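Local coordinates for TIR protein (Paracoccus denitrificans PD1222, PDB 3H16) that is of unknown specific function but belongs to the bacterial TIR-domain proteins, with their flavodoxin-like fold, at residues A33-V36 and E37-H41; P111-K115 and V116-E120; E143-A146 and D147-I151. One frame throughout, in Å; residues are numbered along the deposited sequence.

Contact 1: residues A33-V36 and E37-H41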
loop_
_atom_site.group_PDB
_atom_site.type_symbol
_atom_site.label_atom_id
_atom_site.label_comp_id
_atom_site.label_asym_id
_atom_site.label_seq_id
_atom_site.Cartn_x
_atom_site.Cartn_y
_atom_site.Cartn_z
ATOM N N ALA B 33 -26.526 -4.932 -5.820
ATOM C CA ALA B 33 -27.556 -4.864 -4.799
ATOM C C ALA B 33 -27.022 -4.712 -3.384
ATOM O O ALA B 33 -27.212 -3.674 -2.757
ATOM C CB ALA B 33 -28.444 -6.103 -4.883
ATOM N N ASP B 34 -26.341 -5.741 -2.898
ATOM C CA ASP B 34 -25.823 -5.757 -1.534
ATOM C C ASP B 34 -24.552 -4.973 -1.207
ATOM O O ASP B 34 -24.609 -3.957 -0.507
ATOM C CB ASP B 34 -25.634 -7.208 -1.087
ATOM C CG ASP B 34 -24.645 -7.958 -1.963
ATOM O OD1 ASP B 34 -24.808 -7.931 -3.202
ATOM O OD2 ASP B 34 -23.707 -8.572 -1.414
ATOM N N PHE B 35 -23.413 -5.445 -1.707
ATOM C CA PHE B 35 -22.112 -4.837 -1.412
ATOM C C PHE B 35 -21.802 -3.457 -1.978
ATOM O O PHE B 35 -21.641 -2.489 -1.235
ATOM C CB PHE B 35 -20.989 -5.796 -1.829
ATOM C CG PHE B 35 -19.621 -5.358 -1.387
ATOM C CD1 PHE B 35 -19.299 -5.292 -0.035
ATOM C CD2 PHE B 35 -18.656 -5.002 -2.323
ATOM C CE1 PHE B 35 -18.038 -4.874 0.381
ATOM C CE2 PHE B 35 -17.389 -4.584 -1.917
ATOM C CZ PHE B 35 -17.083 -4.520 -0.557
ATOM N N VAL B 36 -21.694 -3.380 -3.295
ATOM C CA VAL B 36 -21.361 -2.139 -3.963
ATOM C C VAL B 36 -22.196 -0.950 -3.511
ATOM O O VAL B 36 -21.674 0.156 -3.376
ATOM C CB VAL B 36 -21.465 -2.315 -5.484
ATOM C CG1 VAL B 36 -20.980 -1.068 -6.196
ATOM C CG2 VAL B 36 -20.622 -3.508 -5.906
ATOM N N GLU B 37 -23.482 -1.168 -3.264
ATOM C CA GLU B 37 -24.345 -0.082 -2.826
ATOM C C GLU B 37 -23.922 0.371 -1.436
ATOM O O GLU B 37 -23.728 1.562 -1.199
ATOM C CB GLU B 37 -25.806 -0.530 -2.822
ATOM C CG GLU B 37 -26.715 0.378 -3.633
ATOM C CD GLU B 37 -28.096 -0.213 -3.841
ATOM O OE1 GLU B 37 -28.807 -0.444 -2.837
ATOM O OE2 GLU B 37 -28.469 -0.446 -5.011
ATOM N N ALA B 38 -23.767 -0.582 -0.525
ATOM C CA ALA B 38 -23.344 -0.270 0.835
ATOM C C ALA B 38 -22.045 0.516 0.781
ATOM O O ALA B 38 -21.895 1.551 1.428
ATOM C CB ALA B 38 -23.133 -1.548 1.622
ATOM N N LEU B 39 -21.106 0.009 -0.004
ATOM C CA LEU B 39 -19.805 0.641 -0.166
ATOM C C LEU B 39 -19.907 2.060 -0.750
ATOM O O LEU B 39 -19.216 2.979 -0.300
ATOM C CB LEU B 39 -18.923 -0.256 -1.049
ATOM C CG LEU B 39 -17.586 0.251 -1.600
ATOM C CD1 LEU B 39 -16.812 0.998 -0.520
ATOM C CD2 LEU B 39 -16.784 -0.942 -2.131
ATOM N N ALA B 40 -20.772 2.229 -1.747
ATOM C CA ALA B 40 -20.964 3.523 -2.404
ATOM C C ALA B 40 -21.507 4.554 -1.429
ATOM O O ALA B 40 -21.060 5.699 -1.416
ATOM C CB ALA B 40 -21.918 3.378 -3.586
ATOM N N HIS B 41 -22.476 4.141 -0.620
ATOM C CA HIS B 41 -23.078 5.025 0.368
ATOM C C HIS B 41 -21.993 5.483 1.345
ATOM O O HIS B 41 -21.771 6.689 1.527
ATOM C CB HIS B 41 -24.189 4.292 1.129
ATOM C CG HIS B 41 -25.020 5.184 1.998
ATOM N ND1 HIS B 41 -25.901 6.111 1.484
ATOM C CD2 HIS B 41 -25.091 5.303 3.344
ATOM C CE1 HIS B 41 -26.478 6.764 2.477
ATOM N NE2 HIS B 41 -26.004 6.293 3.616
#
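Phe35 and Leu39 sit one turn apart on helix 32-45, the crossover helix of the beta-alpha-beta unit that joins strand 21-28 to strand 50-57 in the TIR domain, and their backbones are bonded directly. Leu39 N gives its hydrogen to Phe35 O at 2.8 Å, almost straight at 174°. The next bond, from Ala40 N to Val36 O, is also 2.8 Å but more bent, 149° at the hydrogen. One residue earlier the ladder is slacker: Ala38 N reaches Asp34 O only weakly at 3.5 Å, where residues 33-36 take a wider, pi-type turn.

On the buried side the phenyl ring of Phe35 and the isobutyl group of Leu39 pack at an oblique angle. Their spacing of four residues puts both on one side of the helix. The torsion of Phe35, with CG anti to the nitrogen (chi1 -172°), swings the ring beside its own carbonyl carbon, toward the next turn, and the far end of the ring reaches the leucine methyl CD2. His114 stacks on the Phe35 ring, while Leu39 also touches Val141 and Val145 of helix 141-153. Val36 packs on Ile25, His27 and Tyr52.

Glu37 belongs to the exposed side. Its CB rests 3.4 Å from Ala33 O, and its side chain touches Tyr52. On the buried side, the apolar contact closes with Phe35 CE2 at 3.7 Å from Leu39 CD2.

Contact 2: residues P111-K115 and V116-E120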
loop_
_atom_site.group_PDB
_atom_site.type_symbol
_atom_site.label_atom_id
_atom_site.label_comp_id
_atom_site.label_asym_id
_atom_site.label_seq_id
_atom_site.Cartn_x
_atom_site.Cartn_y
_atom_site.Cartn_z
ATOM N N PRO B 111 -8.142 -2.965 -6.194
ATOM C CA PRO B 111 -8.979 -4.159 -6.055
ATOM C C PRO B 111 -9.389 -4.383 -4.602
ATOM O O PRO B 111 -8.663 -4.016 -3.675
ATOM C CB PRO B 111 -8.068 -5.275 -6.569
ATOM C CG PRO B 111 -6.732 -4.841 -6.065
ATOM C CD PRO B 111 -6.720 -3.332 -6.345
ATOM N N ILE B 112 -10.554 -4.983 -4.405
ATOM C CA ILE B 112 -11.035 -5.277 -3.064
ATOM C C ILE B 112 -11.524 -6.717 -3.074
ATOM O O ILE B 112 -12.523 -7.022 -3.730
ATOM C CB ILE B 112 -12.215 -4.372 -2.662
ATOM C CG1 ILE B 112 -11.783 -2.909 -2.653
ATOM C CG2 ILE B 112 -12.730 -4.771 -1.295
ATOM C CD1 ILE B 112 -12.879 -1.961 -2.177
ATOM N N TRP B 113 -10.811 -7.596 -2.368
ATOM C CA TRP B 113 -11.187 -9.003 -2.282
ATOM C C TRP B 113 -12.417 -9.078 -1.405
ATOM O O TRP B 113 -12.467 -8.456 -0.350
ATOM C CB TRP B 113 -10.055 -9.828 -1.668
ATOM C CG TRP B 113 -8.861 -9.979 -2.566
ATOM C CD1 TRP B 113 -8.485 -9.143 -3.580
ATOM C CD2 TRP B 113 -7.860 -11.002 -2.499
ATOM N NE1 TRP B 113 -7.310 -9.580 -4.144
ATOM C CE2 TRP B 113 -6.904 -10.719 -3.500
ATOM C CE3 TRP B 113 -7.672 -12.127 -1.683
ATOM C CZ2 TRP B 113 -5.779 -11.517 -3.709
ATOM C CZ3 TRP B 113 -6.547 -12.924 -1.888
ATOM C CH2 TRP B 113 -5.617 -12.612 -2.894
ATOM N N HIS B 114 -13.411 -9.840 -1.843
ATOM C CA HIS B 114 -14.653 -9.967 -1.100
ATOM C C HIS B 114 -15.183 -11.408 -1.032
ATOM O O HIS B 114 -15.616 -11.989 -2.040
ATOM C CB HIS B 114 -15.704 -9.047 -1.723
ATOM C CG HIS B 114 -16.967 -8.965 -0.936
ATOM N ND1 HIS B 114 -16.984 -8.655 0.408
ATOM C CD2 HIS B 114 -18.257 -9.172 -1.293
ATOM C CE1 HIS B 114 -18.229 -8.681 0.846
ATOM N NE2 HIS B 114 -19.022 -8.993 -0.166
ATOM N N LYS B 115 -15.136 -11.969 0.171
ATOM C CA LYS B 115 -15.604 -13.323 0.426
ATOM C C LYS B 115 -14.975 -14.365 -0.498
ATOM O O LYS B 115 -15.604 -15.355 -0.870
ATOM C CB LYS B 115 -17.135 -13.359 0.343
ATOM C CG LYS B 115 -17.807 -12.489 1.414
ATOM C CD LYS B 115 -19.309 -12.316 1.199
ATOM C CE LYS B 115 -20.084 -13.605 1.445
ATOM N NZ LYS B 115 -19.933 -14.085 2.849
ATOM N N VAL B 116 -13.712 -14.143 -0.851
ATOM C CA VAL B 116 -12.980 -15.069 -1.710
ATOM C C VAL B 116 -11.713 -15.598 -1.028
ATOM O O VAL B 116 -11.110 -14.923 -0.188
ATOM C CB VAL B 116 -12.554 -14.403 -3.037
ATOM C CG1 VAL B 116 -13.781 -13.949 -3.806
ATOM C CG2 VAL B 116 -11.604 -13.238 -2.758
ATOM N N SER B 117 -11.320 -16.815 -1.396
ATOM C CA SER B 117 -10.106 -17.414 -0.855
ATOM C C SER B 117 -8.975 -17.090 -1.828
ATOM O O SER B 117 -9.214 -16.849 -3.015
ATOM C CB SER B 117 -10.256 -18.932 -0.742
ATOM O OG SER B 117 -10.295 -19.536 -2.027
ATOM N N LYS B 118 -7.751 -17.077 -1.315
ATOM C CA LYS B 118 -6.562 -16.796 -2.117
ATOM C C LYS B 118 -6.401 -17.834 -3.236
ATOM O O LYS B 118 -6.077 -17.489 -4.377
ATOM C CB LYS B 118 -5.332 -16.808 -1.207
ATOM C CG LYS B 118 -4.065 -16.244 -1.815
ATOM C CD LYS B 118 -2.966 -16.182 -0.762
ATOM C CE LYS B 118 -1.701 -15.544 -1.298
ATOM N NZ LYS B 118 -0.632 -15.556 -0.262
ATOM N N ASP B 119 -6.627 -19.103 -2.909
ATOM C CA ASP B 119 -6.506 -20.170 -3.902
ATOM C C ASP B 119 -7.527 -19.907 -4.986
ATOM O O ASP B 119 -7.273 -20.139 -6.165
ATOM C CB ASP B 119 -6.764 -21.548 -3.270
ATOM C CG ASP B 119 -5.577 -22.057 -2.458
ATOM O OD1 ASP B 119 -5.789 -22.586 -1.340
ATOM O OD2 ASP B 119 -4.433 -21.930 -2.946
ATOM N N GLU B 120 -8.684 -19.411 -4.564
ATOM C CA GLU B 120 -9.771 -19.092 -5.478
ATOM C C GLU B 120 -9.301 -17.977 -6.412
ATOM O O GLU B 120 -9.518 -18.028 -7.627
ATOM C CB GLU B 120 -10.980 -18.628 -4.678
ATOM C CG GLU B 120 -12.307 -18.970 -5.285
ATOM C CD GLU B 120 -13.455 -18.460 -4.447
ATOM O OE1 GLU B 120 -13.470 -18.727 -3.224
ATOM O OE2 GLU B 120 -14.346 -17.792 -5.013
#
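A capping box opens helix 118-124, just after strand 109-113 leaves the parallel sheet, and Trp113 and Val116 meet across the turn between the two. Ser117 is the N-cap: Glu120 N gives its hydrogen to Ser117 OG at 3.0 Å, although the place of that hydroxyl is less sure. In return, Ser117 N makes a weak bond of 3.4 Å to Glu120 OE1. The other carboxylate oxygen, OE2, is bonded to Thr83.

Behind the cap the packing is apolar. Val116 CG2 lies 3.9 Å from Trp113 CB, placed there by a chi1 of -61° that puts this methyl between the backbone nitrogen and the carbonyl carbon. The six-membered part of the indole carries on to the first helical turn, with Trp113 CZ3 at 3.9 Å from Lys118 CA and CH2 near Lys118 CG. Val121 touches both Trp113 and Val116.

At the turn itself, Lys115 CG stands 3.9 Å above the plane of the His114 ring, over its centre, while His114 ND1 is hydrogen-bonded to Thr136. The whole is a strand-to-helix connection of an alpha/beta domain, its helix begun by a Ser-Glu capping box.

Contact 3: residues E143-A146 and D147-I151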
loop_
_atom_site.group_PDB
_atom_site.type_symbol
_atom_site.label_atom_id
_atom_site.label_comp_id
_atom_site.label_asym_id
_atom_site.label_seq_id
_atom_site.Cartn_x
_atom_site.Cartn_y
_atom_site.Cartn_z
ATOM N N GLU B 143 -13.071 0.902 7.498
ATOM C CA GLU B 143 -11.622 0.971 7.491
ATOM C C GLU B 143 -11.143 1.086 6.058
ATOM O O GLU B 143 -10.276 1.908 5.758
ATOM C CB GLU B 143 -11.023 -0.261 8.172
ATOM C CG GLU B 143 -11.199 -0.265 9.679
ATOM C CD GLU B 143 -10.858 -1.609 10.309
ATOM O OE1 GLU B 143 -11.669 -2.556 10.194
ATOM O OE2 GLU B 143 -9.773 -1.719 10.917
ATOM N N ILE B 144 -11.721 0.282 5.168
ATOM C CA ILE B 144 -11.337 0.333 3.760
ATOM C C ILE B 144 -11.656 1.720 3.186
ATOM O O ILE B 144 -10.865 2.280 2.424
ATOM C CB ILE B 144 -12.072 -0.740 2.915
ATOM C CG1 ILE B 144 -11.630 -2.138 3.344
ATOM C CG2 ILE B 144 -11.756 -0.541 1.442
ATOM C CD1 ILE B 144 -12.359 -3.268 2.627
ATOM N N VAL B 145 -12.810 2.271 3.556
ATOM C CA VAL B 145 -13.201 3.580 3.069
ATOM C C VAL B 145 -12.224 4.653 3.571
ATOM O O VAL B 145 -11.906 5.601 2.841
ATOM C CB VAL B 145 -14.639 3.923 3.494
ATOM C CG1 VAL B 145 -14.917 5.394 3.251
ATOM C CG2 VAL B 145 -15.623 3.071 2.697
ATOM N N ALA B 146 -11.741 4.506 4.804
ATOM C CA ALA B 146 -10.777 5.472 5.328
ATOM C C ALA B 146 -9.513 5.409 4.460
ATOM O O ALA B 146 -8.947 6.445 4.115
ATOM C CB ALA B 146 -10.440 5.169 6.776
ATOM N N ASP B 147 -9.079 4.198 4.101
ATOM C CA ASP B 147 -7.901 4.036 3.251
ATOM C C ASP B 147 -8.122 4.669 1.874
ATOM O O ASP B 147 -7.230 5.327 1.334
ATOM C CB ASP B 147 -7.553 2.552 3.067
ATOM C CG ASP B 147 -7.113 1.885 4.367
ATOM O OD1 ASP B 147 -6.353 2.522 5.132
ATOM O OD2 ASP B 147 -7.516 0.723 4.617
ATOM N N LEU B 148 -9.313 4.468 1.308
ATOM C CA LEU B 148 -9.634 5.015 -0.001
ATOM C C LEU B 148 -9.668 6.543 0.007
ATOM O O LEU B 148 -9.231 7.182 -0.951
ATOM C CB LEU B 148 -10.968 4.454 -0.489
ATOM C CG LEU B 148 -10.958 2.948 -0.754
ATOM C CD1 LEU B 148 -12.370 2.460 -0.943
ATOM C CD2 LEU B 148 -10.116 2.635 -1.976
ATOM N N MET B 149 -10.187 7.127 1.083
ATOM C CA MET B 149 -10.241 8.579 1.200
ATOM C C MET B 149 -8.817 9.100 1.341
ATOM O O MET B 149 -8.484 10.174 0.844
ATOM C CB MET B 149 -11.068 9.004 2.415
ATOM C CG MET B 149 -12.552 8.722 2.291
ATOM S SD MET B 149 -13.267 9.346 0.743
ATOM C CE MET B 149 -13.167 11.098 1.007
ATOM N N ALA B 150 -7.975 8.329 2.023
ATOM C CA ALA B 150 -6.588 8.714 2.205
ATOM C C ALA B 150 -5.910 8.757 0.846
ATOM O O ALA B 150 -5.147 9.678 0.557
ATOM C CB ALA B 150 -5.894 7.723 3.084
ATOM N N ILE B 151 -6.201 7.752 0.020
ATOM C CA ILE B 151 -5.635 7.637 -1.320
ATOM C C ILE B 151 -6.178 8.715 -2.249
ATOM O O ILE B 151 -5.474 9.187 -3.140
ATOM C CB ILE B 151 -5.921 6.241 -1.921
ATOM C CG1 ILE B 151 -5.120 5.179 -1.163
ATOM C CG2 ILE B 151 -5.543 6.205 -3.394
ATOM C CD1 ILE B 151 -5.351 3.762 -1.654
#
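Ile144 and Leu148 pack one turn apart on helix 141-153, the last helix of the TIR domain's alpha/beta fold, and run next to each other in the same direction. Ile144 CG2, anti to its backbone nitrogen, is 3.9 Å from Leu148 CD1. The leucine CG also sits against Ile144 O at 3.2 Å. A looser pair follows a residue later, Val145 CG1 to Met149 CG at 4.2 Å, again with the two side chains running alongside.

Four successive backbone bonds hold these pairs in step. Asp147 N gives to Glu143 O at 3.1 Å and Leu148 N to Ile144 O at 2.9 Å. Met149 N bonds Val145 O, also at 2.9 Å, and Ala150 N bonds Ala146 O at 3.0 Å. All four are moderately bent, 147° to 159° at the hydrogen, in the regular manner of an alpha helix.

Outward from this, the apolar side chains pack on the rest of the domain. Ile144 reaches Ile112, Leu148 touches Leu110 and Phe134, and Val145 lies against Thr42 and Leu43 of helix 32-45.

Asp147 is the buried polar residue of the group. Its carboxylate folds back along the helix, chi1 -66°, and is held by partners from two subunits: OD2 forms a salt bridge with Lys139, and OD1 accepts from the backbone N of Gln92 of the second subunit, whose Trp90 packs on the same side chain. These partners would probably favour the charged form, despite a nearby carbonyl. Asp147 OD2 comes to rest 3.2 Å from Glu143 O, two acceptors with no bond between them.

In the fold
Contacts 1 and 3 are turns of two helices, 32-45 and 141-153, that meet through Leu39 CD1 and Val145 CG2, 4.0 Å apart. Contact 2 lies at the surface where strand 109-113 ends, yet its Ile112 reaches inward: CD1 is 4.0 Å from both Leu39 CD2 and Ile144 CG2, and so touches both helices. Contact 3 is mostly buried, contact 1 half so. Their chemistry follows their place: apolar pairs over a backbone ladder in contacts 1 and 3, a side-chain cap with an indole packed behind it in contact 2. The second subunit touches contacts 2 and 3, bonding Asp147 in the latter, but does not touch contact 1.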